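PDB 2Q01: uronate isomerase, which catalyses the isomerisation of D-glucuronate to D-fructuronate and of D-galacturonate to D-tagaturonate in the bacterial breakdown of uronic acids. Local coordinates for residues A441-A445 with E446-D450; A20-S23 with Y24-L28; R236-R239 with Q240-I243. All blocks are in the same frame, centred on the assembly; numbering follows the deposited sequence. Where two conformers were deposited one is given.

All three contacts are local, made within a helix or at its end. Contact 1 ends helix 425-445 and contact 2 lies on helix 19-30; they touch, Thr21 and Tyr24 packing on Ala441, Val444 and Ala445, and both face neighbouring subunits. Contact 3, in helix 228-244, lies about 45 Å from either, centre to centre, and meets no other chain. Contact 1 is the most buried, without a fully exposed residue; contacts 2 and 3 mix buried and exposed ones. In contact 1 backbone NH groups converge on a helix end and two arginines share a carboxylate of a neighbouring subunit; contact 2 keeps helical i to i+4 bonds, one weak; contact 3 sends its arginines to own-chain partners.

Contact 1: A441-A445 with E446-D450; sequences ARMVA and EHRMD
The carbonyl oxygen of Met443 is gripped by two backbone NH groups: Arg448 N at 2.7 Å from Met443 O, nearly in line with the carbonyl bond, and Met449 N at 3.1 Å from Met443 O, well above the carbonyl plane. The first is half of the Schellman motif that ends helix 425-445. Its other half runs from His447 N to Val444 O (3.0 Å), and His447, with positive phi (61°), is the C-prime residue that lets the chain turn back on the helix. A water bridges the turn by donating to both Val444 O and Met449 O.

Side chains close over this turn. Met443, bent at chi2 and chi3, brings CE over the centre of one face of the Arg448 guanidinium, 3.7 Å above its plane, while SD lies over the same group. Farther along, Met449 CG rests against Val444 CG2 and Met443 CB, and Ala454 and Leu457 of helix 451-469 pack on Met449 and continue this apolar patch.

Arg442 and Arg448 lie alongside each other with guanidinium planes 29° apart and NH1 of Arg442 3.1 Å from NH2 of Arg448. Both nitrogens form salt bridges with Glu394 of the second subunit, whose carboxylate probably offsets the like charges; Glu401 takes another Arg442 nitrogen. Glu446, extended beyond CG, runs beside Arg442, and its OE2 makes a long, purely electrostatic pair with the buried Arg448 NE (3.6 Å), no N-H pointing at it. The end of the helix is thus part of the subunit interface, where Arg22 of the second subunit binds both Ala445 O and His447 NE2. The His447 ring is turned so that Ala445 O sits over one face, offset toward the rim, with Ala445 O 3.4 Å from His447 NE2.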
ATOM      1  N   ALA B 441     -10.970  -1.983 -20.244  1.00 34.09           N
ATOM      2  CA  ALA B 441     -12.203  -2.777 -20.347  1.00 32.69           C
ATOM      3  C   ALA B 441     -13.063  -2.718 -19.097  1.00 33.87           C
ATOM      4  O   ALA B 441     -14.288  -2.707 -19.192  1.00 46.46           O
ATOM      5  CB  ALA B 441     -11.875  -4.201 -20.646  1.00 33.54           C
ATOM      6  N   ARG B 442     -12.423  -2.681 -17.927  1.00 42.33           N
ATOM      7  CA  ARG B 442     -13.147  -2.553 -16.664  1.00 26.64           C
ATOM      8  C   ARG B 442     -13.725  -1.152 -16.503  1.00 38.33           C
ATOM      9  O   ARG B 442     -14.772  -0.982 -15.878  1.00 43.37           O
ATOM     10  CB  ARG B 442     -12.251  -2.886 -15.479  1.00 30.95           C
ATOM     11  CG  ARG B 442     -12.969  -3.660 -14.384  1.00 52.09           C
ATOM     12  CD  ARG B 442     -12.837  -2.995 -13.025  1.00 54.95           C
ATOM     13  NE  ARG B 442     -11.450  -2.846 -12.592  1.00 59.11           N
ATOM     14  CZ  ARG B 442     -11.055  -2.019 -11.629  1.00 65.23           C
ATOM     15  NH1 ARG B 442     -11.942  -1.257 -10.994  1.00 48.59           N
ATOM     16  NH2 ARG B 442      -9.772  -1.948 -11.303  1.00 65.32           N
ATOM     17  N   MET B 443     -13.042  -0.152 -17.064  1.00 35.61           N
ATOM     18  CA  MET B 443     -13.554   1.218 -17.069  1.00 33.03           C
ATOM     19  C   MET B 443     -14.787   1.313 -17.951  1.00 33.46           C
ATOM     20  O   MET B 443     -15.739   2.004 -17.602  1.00 35.46           O
ATOM     21  CB  MET B 443     -12.498   2.239 -17.535  1.00 37.27           C
ATOM     22  CG  MET B 443     -11.203   2.278 -16.720  1.00 36.85           C
ATOM     23  SD  MET B 443     -11.452   2.495 -14.951  1.00 42.73           S
ATOM     24  CE  MET B 443     -11.566   4.276 -14.858  1.00 62.71           C
ATOM     25  N   VAL B 444     -14.762   0.617 -19.090  1.00 34.94           N
ATOM     26  CA  VAL B 444     -15.895   0.600 -20.017  1.00 25.46           C
ATOM     27  C   VAL B 444     -17.077  -0.207 -19.467  1.00 30.49           C
ATOM     28  O   VAL B 444     -18.220   0.251 -19.535  1.00 41.55           O
ATOM     29  CB  VAL B 444     -15.483   0.104 -21.416  1.00 34.00           C
ATOM     30  CG1 VAL B 444     -16.692   0.017 -22.346  1.00 36.04           C
ATOM     31  CG2 VAL B 444     -14.455   1.033 -22.013  1.00 34.77           C
ATOM     32  N   ALA B 445     -16.793  -1.381 -18.897  1.00 31.37           N
ATOM     33  CA  ALA B 445     -17.823  -2.264 -18.326  1.00 18.52           C
ATOM     34  C   ALA B 445     -18.542  -1.657 -17.127  1.00 28.86           C
ATOM     35  O   ALA B 445     -19.722  -1.915 -16.917  1.00 40.35           O
ATOM     36  CB  ALA B 445     -17.217  -3.604 -17.947  1.00 21.43           C
ATOM     37  N   GLU B 446     -17.826  -0.851 -16.345  1.00 37.93           N
ATOM     38  CA  GLU B 446     -18.412  -0.141 -15.208  1.00 26.30           C
ATOM     39  C   GLU B 446     -18.839   1.283 -15.589  1.00 28.56           C
ATOM     40  O   GLU B 446     -19.238   2.068 -14.728  1.00 34.06           O
ATOM     41  CB  GLU B 446     -17.440  -0.105 -14.027  1.00 34.19           C
ATOM     42  CG  GLU B 446     -17.062  -1.477 -13.466  1.00 39.86           C
ATOM     43  CD  GLU B 446     -16.274  -1.395 -12.163  1.00 54.02           C
ATOM     44  OE1 GLU B 446     -15.950  -2.462 -11.596  1.00 71.85           O
ATOM     45  OE2 GLU B 446     -15.982  -0.271 -11.698  1.00 62.03           O
ATOM     46  N   HIS B 447     -18.755   1.594 -16.884  1.00 34.60           N
ATOM     47  CA  HIS B 447     -19.241   2.862 -17.475  1.00 38.61           C
ATOM     48  C   HIS B 447     -18.541   4.099 -16.902  1.00 40.70           C
ATOM     49  O   HIS B 447     -19.143   5.167 -16.748  1.00 41.88           O
ATOM     50  CB  HIS B 447     -20.775   2.984 -17.382  1.00 34.89           C
ATOM     51  CG  HIS B 447     -21.499   1.687 -17.583  1.00 41.11           C
ATOM     52  ND1 HIS B 447     -21.572   1.054 -18.805  1.00 32.65           N
ATOM     53  CD2 HIS B 447     -22.163   0.897 -16.709  1.00 38.19           C
ATOM     54  CE1 HIS B 447     -22.260  -0.064 -18.678  1.00 50.38           C
ATOM     55  NE2 HIS B 447     -22.631  -0.182 -17.416  1.00 39.74           N
ATOM     56  N   ARG B 448     -17.261   3.927 -16.586  1.00 36.86           N
ATOM     57  CA  ARG B 448     -16.413   4.995 -16.075  1.00 43.17           C
ATOM     58  C   ARG B 448     -15.710   5.663 -17.240  1.00 37.89           C
ATOM     59  O   ARG B 448     -15.093   6.719 -17.086  1.00 45.22           O
ATOM     60  CB  ARG B 448     -15.382   4.433 -15.098  1.00 40.76           C
ATOM     61  CG  ARG B 448     -15.984   3.673 -13.940  1.00 32.89           C
ATOM     62  CD  ARG B 448     -15.115   3.792 -12.717  1.00 47.14           C
ATOM     63  NE  ARG B 448     -14.124   2.737 -12.604  1.00 54.48           N
ATOM     64  CZ  ARG B 448     -13.076   2.790 -11.793  1.00 65.36           C
ATOM     65  NH1 ARG B 448     -12.868   3.858 -11.034  1.00 61.47           N
ATOM     66  NH2 ARG B 448     -12.225   1.778 -11.757  1.00 83.98           N
ATOM     67  N   MET B 449     -15.795   5.020 -18.399  1.00 35.21           N
ATOM     68  CA  MET B 449     -15.337   5.599 -19.646  1.00 37.20           C
ATOM     69  C   MET B 449     -16.119   5.029 -20.828  1.00 37.68           C
ATOM     70  O   MET B 449     -16.624   3.903 -20.781  1.00 49.12           O
ATOM     71  CB  MET B 449     -13.812   5.438 -19.792  1.00 35.49           C
ATOM     72  CG  MET B 449     -13.285   4.451 -20.802  1.00 39.96           C
ATOM     73  SD  MET B 449     -11.480   4.390 -20.795  1.00 33.56           S
ATOM     74  CE  MET B 449     -11.057   5.929 -19.980  1.00 53.12           C
ATOM     75  N   ASP B 450     -16.244   5.836 -21.875  1.00 40.35           N
ATOM     76  CA  ASP B 450     -16.908   5.419 -23.093  1.00 36.90           C
ATOM     77  C   ASP B 450     -15.949   4.585 -23.929  1.00 41.82           C
ATOM     78  O   ASP B 450     -14.736   4.776 -23.859  1.00 47.99           O
ATOM     79  CB  ASP B 450     -17.386   6.646 -23.870  1.00 38.94           C
ATOM     80  CG  ASP B 450     -18.554   7.358 -23.187  1.00 56.65           C
ATOM     81  OD1 ASP B 450     -19.313   6.701 -22.438  1.00 76.95           O
ATOM     82  OD2 ASP B 450     -18.727   8.577 -23.406  1.00 59.57           O
TER
HETATM   83  O   HOH W   1     -19.040   2.577 -21.064  1.00 45.65           O

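Contact 2: A20-S23 with Y24-L28; sequences ATRS and YARGL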
ATOM      1  N   ALA B  20     -18.299 -10.012 -20.118  1.00 31.22           N
ATOM      2  CA  ALA B  20     -18.552  -8.680 -20.680  1.00 38.37           C
ATOM      3  C   ALA B  20     -17.284  -7.823 -20.705  1.00 45.55           C
ATOM      4  O   ALA B  20     -17.014  -7.139 -21.697  1.00 51.62           O
ATOM      5  CB  ALA B  20     -19.662  -7.966 -19.916  1.00 43.54           C
ATOM      6  N   THR B  21     -16.518  -7.873 -19.613  1.00 41.05           N
ATOM      7  CA  THR B  21     -15.246  -7.158 -19.503  1.00 37.81           C
ATOM      8  C   THR B  21     -14.203  -7.766 -20.445  1.00 41.20           C
ATOM      9  O   THR B  21     -13.545  -7.045 -21.201  1.00 34.28           O
ATOM     10  CB  THR B  21     -14.731  -7.140 -18.049  1.00 40.63           C
ATOM     11  OG1 THR B  21     -15.780  -6.706 -17.178  1.00 47.67           O
ATOM     12  CG2 THR B  21     -13.559  -6.187 -17.900  1.00 44.95           C
ATOM     13  N   ARG B  22     -14.098  -9.095 -20.418  1.00 31.20           N
ATOM     14  CA  ARG B  22     -13.178  -9.854 -21.264  1.00 24.87           C
ATOM     15  C   ARG B  22     -13.329  -9.545 -22.746  1.00 27.71           C
ATOM     16  O   ARG B  22     -12.332  -9.440 -23.467  1.00 37.92           O
ATOM     17  CB  ARG B  22     -13.364 -11.357 -21.008  1.00 32.77           C
ATOM     18  CG  ARG B  22     -12.603 -12.294 -21.940  1.00 18.07           C
ATOM     19  CD  ARG B  22     -12.560 -13.706 -21.378  1.00 23.76           C
ATOM     20  NE  ARG B  22     -11.587 -13.809 -20.296  1.00 31.41           N
ATOM     21  CZ  ARG B  22     -10.961 -14.927 -19.939  1.00 40.10           C
ATOM     22  NH1 ARG B  22     -11.197 -16.067 -20.577  1.00 39.62           N
ATOM     23  NH2 ARG B  22     -10.088 -14.902 -18.939  1.00 35.01           N
ATOM     24  N   SER B  23     -14.572  -9.375 -23.193  1.00 27.98           N
ATOM     25  CA  SER B  23     -14.840  -9.128 -24.602  0.50 23.96           C
ATOM     26  C   SER B  23     -14.515  -7.704 -25.031  1.00 30.87           C
ATOM     27  O   SER B  23     -14.149  -7.478 -26.184  1.00 42.87           O
ATOM     28  CB  SER B  23     -16.277  -9.478 -24.963  0.50 28.06           C
ATOM     29  OG  SER B  23     -16.381  -9.630 -26.364  0.50 43.03           O
ATOM     30  N   TYR B  24     -14.649  -6.749 -24.107  1.00 35.33           N
ATOM     31  CA  TYR B  24     -14.168  -5.380 -24.352  1.00 36.37           C
ATOM     32  C   TYR B  24     -12.635  -5.404 -24.436  1.00 41.94           C
ATOM     33  O   TYR B  24     -12.043  -4.799 -25.334  1.00 47.10           O
ATOM     34  CB  TYR B  24     -14.589  -4.412 -23.243  1.00 31.97           C
ATOM     35  CG  TYR B  24     -16.012  -3.884 -23.290  1.00 36.94           C
ATOM     36  CD1 TYR B  24     -16.830  -3.965 -22.163  1.00 41.30           C
ATOM     37  CD2 TYR B  24     -16.531  -3.275 -24.436  1.00 40.32           C
ATOM     38  CE1 TYR B  24     -18.130  -3.475 -22.174  1.00 38.68           C
ATOM     39  CE2 TYR B  24     -17.839  -2.781 -24.458  1.00 39.14           C
ATOM     40  CZ  TYR B  24     -18.631  -2.886 -23.319  1.00 50.99           C
ATOM     41  OH  TYR B  24     -19.922  -2.408 -23.304  1.00 49.63           O
ATOM     42  N   ALA B  25     -12.016  -6.125 -23.499  1.00 41.66           N
ATOM     43  CA  ALA B  25     -10.564  -6.297 -23.419  1.00 39.82           C
ATOM     44  C   ALA B  25      -9.987  -6.881 -24.695  1.00 37.12           C
ATOM     45  O   ALA B  25      -9.053  -6.319 -25.270  1.00 45.82           O
ATOM     46  CB  ALA B  25     -10.200  -7.169 -22.216  1.00 36.91           C
ATOM     47  N   ARG B  26     -10.581  -7.986 -25.142  1.00 38.45           N
ATOM     48  CA  ARG B  26     -10.222  -8.665 -26.389  1.00 30.18           C
ATOM     49  C   ARG B  26     -10.271  -7.727 -27.595  1.00 31.38           C
ATOM     50  O   ARG B  26      -9.382  -7.757 -28.453  1.00 41.90           O
ATOM     51  CB  ARG B  26     -11.162  -9.857 -26.601  1.00 31.76           C
ATOM     52  CG  ARG B  26     -10.816 -10.748 -27.770  1.00 44.47           C
ATOM     53  CD  ARG B  26     -11.917 -11.751 -28.055  1.00 52.64           C
ATOM     54  NE  ARG B  26     -12.028 -12.780 -27.022  1.00 45.53           N
ATOM     55  CZ  ARG B  26     -13.091 -12.962 -26.241  1.00 39.38           C
ATOM     56  NH1 ARG B  26     -13.088 -13.937 -25.341  1.00 36.16           N
ATOM     57  NH2 ARG B  26     -14.160 -12.182 -26.359  1.00 46.20           N
ATOM     58  N   GLY B  27     -11.304  -6.890 -27.640  1.00 35.34           N
ATOM     59  CA  GLY B  27     -11.490  -5.925 -28.719  1.00 30.05           C
ATOM     60  C   GLY B  27     -10.473  -4.801 -28.731  1.00 38.88           C
ATOM     61  O   GLY B  27     -10.031  -4.371 -29.799  1.00 53.75           O
ATOM     62  N   LEU B  28     -10.106  -4.324 -27.543  1.00 38.31           N
ATOM     63  CA  LEU B  28      -9.127  -3.246 -27.405  1.00 28.56           C
ATOM     64  C   LEU B  28      -7.723  -3.740 -27.718  1.00 27.75           C
ATOM     65  O   LEU B  28      -6.915  -3.014 -28.301  1.00 42.84           O
ATOM     66  CB  LEU B  28      -9.175  -2.639 -26.000  1.00 22.47           C
ATOM     67  CG  LEU B  28     -10.437  -1.867 -25.605  1.00 24.95           C
ATOM     68  CD1 LEU B  28     -10.438  -1.585 -24.134  1.00 30.49           C
ATOM     69  CD2 LEU B  28     -10.589  -0.574 -26.385  1.00 23.07           C
TER
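Arg22 O receives the NH of Arg26 at 2.8 Å (Arg22 O to Arg26 N), one turn of helix 19-30 closing on the next. Beside it, Ala25 N bonds to Thr21 O at 2.9 Å, with an N-H...O angle of 165°. These two alpha-helical bonds make the compact part of the contact, and the methyl of Ala25 fits against it, Ala25 CB lying 3.4 Å from Arg22 O. The flanking bonds are longer: Gly27 N reaches Ser23 O at 3.2 Å, and the bond from Tyr24 N to Ala20 O is weak.

The side of the helix facing its own subunit, where Thr21 and Ala25 are buried, packs on two helices. Thr21 and Tyr24 rest on helix 425-445, and Tyr24 also meets Leu451 of helix 451-469. The tyrosine ring sets out beside its own backbone N (chi1 -80°), which brings Tyr24 CD1 to 3.2 Å from Ala20 O in an oblique approach.

The more exposed side is carried by Ser23 and Arg26. Arg26 bends at chi3 and folds its guanidinium back toward the preceding turn, where Arg22 O lies over one face. The chain of Arg22 crosses that of Arg26 at a slant, Arg26 NH1 standing 3.8 Å from Arg22 CG, and the two guanidinium planes are almost perpendicular (89°). Their charged ends have separate partners: Arg26 reaches Asp12, whereas Arg22 bonds to the carbonyls of Phe15 and Pro16 in its own chain, besides Ala445 O and His447 NE2 of the third subunit. Such a division of partners probably limits repulsion between the arginines and lets one helical face serve both the subunit and the trimer.

Contact 3: R236-R239 with Q240-I243; sequences RLRR and QAFI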
ATOM      1  N   ARG B 236      28.779  17.385 -21.010  1.00 36.19           N
ATOM      2  CA  ARG B 236      28.118  18.008 -22.151  1.00 33.08           C
ATOM      3  C   ARG B 236      28.578  17.402 -23.470  1.00 42.27           C
ATOM      4  O   ARG B 236      27.754  17.098 -24.336  1.00 49.10           O
ATOM      5  CB  ARG B 236      28.352  19.514 -22.159  1.00 25.71           C
ATOM      6  CG  ARG B 236      27.559  20.268 -21.122  1.00 40.83           C
ATOM      7  CD  ARG B 236      27.698  21.776 -21.309  1.00 48.45           C
ATOM      8  NE  ARG B 236      27.577  22.467 -20.027  1.00 56.36           N
ATOM      9  CZ  ARG B 236      28.603  22.925 -19.313  1.00 54.88           C
ATOM     10  NH1 ARG B 236      29.850  22.800 -19.757  1.00 47.14           N
ATOM     11  NH2 ARG B 236      28.379  23.525 -18.153  1.00 35.13           N
ATOM     12  N   LEU B 237      29.891  17.216 -23.605  1.00 40.84           N
ATOM     13  CA  LEU B 237      30.480  16.619 -24.800  1.00 40.25           C
ATOM     14  C   LEU B 237      30.071  15.159 -24.990  1.00 45.93           C
ATOM     15  O   LEU B 237      29.865  14.713 -26.119  1.00 53.30           O
ATOM     16  CB  LEU B 237      32.007  16.746 -24.779  1.00 39.26           C
ATOM     17  CG  LEU B 237      32.644  18.135 -24.919  1.00 39.73           C
ATOM     18  CD1 LEU B 237      34.153  17.999 -24.968  1.00 50.70           C
ATOM     19  CD2 LEU B 237      32.134  18.905 -26.139  1.00 45.59           C
ATOM     20  N   ARG B 238      29.952  14.423 -23.888  1.00 44.52           N
ATOM     21  CA  ARG B 238      29.536  13.023 -23.955  1.00 43.75           C
ATOM     22  C   ARG B 238      28.050  12.885 -24.249  1.00 37.57           C
ATOM     23  O   ARG B 238      27.654  12.016 -25.012  1.00 40.27           O
ATOM     24  CB  ARG B 238      29.923  12.255 -22.685  1.00 42.15           C
ATOM     25  CG  ARG B 238      31.419  11.961 -22.576  1.00 34.31           C
ATOM     26  CD  ARG B 238      31.957  11.337 -23.839  1.00 27.81           C
ATOM     27  NE  ARG B 238      31.621   9.924 -23.941  1.00 49.04           N
ATOM     28  CZ  ARG B 238      31.619   9.233 -25.077  1.00 46.66           C
ATOM     29  NH1 ARG B 238      31.310   7.944 -25.065  1.00 32.38           N
ATOM     30  NH2 ARG B 238      31.919   9.831 -26.221  1.00 38.82           N
ATOM     31  N   ARG B 239      27.240  13.763 -23.664  1.00 40.43           N
ATOM     32  CA  ARG B 239      25.817  13.810 -23.962  1.00 36.52           C
ATOM     33  C   ARG B 239      25.555  14.099 -25.435  1.00 44.40           C
ATOM     34  O   ARG B 239      24.684  13.471 -26.038  1.00 53.90           O
ATOM     35  CB  ARG B 239      25.112  14.838 -23.085  1.00 32.65           C
ATOM     36  CG  ARG B 239      24.747  14.301 -21.718  1.00 32.85           C
ATOM     37  CD  ARG B 239      24.466  15.422 -20.739  1.00 26.85           C
ATOM     38  NE  ARG B 239      23.197  16.084 -21.017  1.00 32.32           N
ATOM     39  CZ  ARG B 239      22.076  15.872 -20.330  1.00 41.41           C
ATOM     40  NH1 ARG B 239      22.056  15.015 -19.319  1.00 40.62           N
ATOM     41  NH2 ARG B 239      20.972  16.523 -20.655  1.00 53.82           N
ATOM     42  N   GLN B 240      26.322  15.032 -26.001  1.00 36.53           N
ATOM     43  CA  GLN B 240      26.255  15.362 -27.424  1.00 39.39           C
ATOM     44  C   GLN B 240      26.564  14.155 -28.304  1.00 38.98           C
ATOM     45  O   GLN B 240      25.871  13.918 -29.293  1.00 47.90           O
ATOM     46  CB  GLN B 240      27.203  16.523 -27.762  1.00 37.77           C
ATOM     47  CG  GLN B 240      26.970  17.150 -29.134  1.00 53.57           C
ATOM     48  CD  GLN B 240      25.505  17.485 -29.389  1.00 68.56           C
ATOM     49  OE1 GLN B 240      24.885  18.251 -28.643  1.00 62.13           O
ATOM     50  NE2 GLN B 240      24.945  16.904 -30.447  1.00 53.23           N
ATOM     51  N   ALA B 241      27.595  13.399 -27.927  1.00 39.52           N
ATOM     52  CA  ALA B 241      27.974  12.161 -28.608  1.00 41.63           C
ATOM     53  C   ALA B 241      26.872  11.101 -28.570  1.00 41.33           C
ATOM     54  O   ALA B 241      26.731  10.322 -29.508  1.00 44.69           O
ATOM     55  CB  ALA B 241      29.257  11.603 -28.011  1.00 38.81           C
ATOM     56  N   PHE B 242      26.106  11.077 -27.481  1.00 44.69           N
ATOM     57  CA  PHE B 242      24.988  10.149 -27.325  1.00 37.23           C
ATOM     58  C   PHE B 242      23.808  10.559 -28.203  1.00 39.24           C
ATOM     59  O   PHE B 242      23.186   9.711 -28.839  1.00 46.79           O
ATOM     60  CB  PHE B 242      24.561  10.058 -25.859  1.00 26.24           C
ATOM     61  CG  PHE B 242      25.360   9.075 -25.040  1.00 26.56           C
ATOM     62  CD1 PHE B 242      26.713   9.277 -24.788  1.00 26.02           C
ATOM     63  CD2 PHE B 242      24.744   7.957 -24.487  1.00 37.47           C
ATOM     64  CE1 PHE B 242      27.447   8.378 -24.018  1.00 30.95           C
ATOM     65  CE2 PHE B 242      25.466   7.050 -23.715  1.00 29.03           C
ATOM     66  CZ  PHE B 242      26.820   7.259 -23.485  1.00 30.81           C
ATOM     67  N   ILE B 243      23.516  11.858 -28.227  1.00 38.28           N
ATOM     68  CA  ILE B 243      22.513  12.457 -29.115  1.00 38.78           C
ATOM     69  C   ILE B 243      22.795  12.127 -30.584  1.00 43.68           C
ATOM     70  O   ILE B 243      21.890  11.716 -31.322  1.00 42.02           O
ATOM     71  CB  ILE B 243      22.441  13.995 -28.905  1.00 37.53           C
ATOM     72  CG1 ILE B 243      21.804  14.299 -27.553  1.00 36.68           C
ATOM     73  CG2 ILE B 243      21.641  14.690 -30.012  1.00 45.22           C
ATOM     74  CD1 ILE B 243      22.187  15.625 -26.985  1.00 46.95           C
TER
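Arg239 O accepts the NH of Ile243 at 3.0 Å (Arg239 O to Ile243 N) and, weakly, that of Phe242, joining two successive turns of helix 228-244 in a protein of the TIM-barrel clan. Arg239, Arg238 and Gln240 bury the most surface here. The side chain of Ile243 also folds over the Arg239 carbonyl, with CG1 and CD1 both 3.4 Å from Arg239 O. At the other end of Arg239, bent at chi3, the guanidinium turns to helix 281-302, where Asp302 forms a salt bridge with it and Ser299 adds a hydrogen bond.

Gln240 ties back through its main chain, Gln240 N bonding to Arg236 O at 3.0 Å. Gln240 CB lies 3.5 Å from Arg236 O, and its amide turns away to bond Asp244.

Arg238 bends at chi2 and chi3, which curls its guanidinium along the helix toward the following turn. There NH2 lies 3.7 Å from Ala241 CB, and the flat group stands steeply to the Phe242 ring, the planes 77° apart; Arg238 NE is held by Pro174 O. Tyr197 meets Phe242 in an edge-to-face stack. The same phenylalanine turns a ring edge to the backbone, setting Phe242 CD1 2.9 Å from Arg238 O, the carbonyl that also accepts Phe242 N.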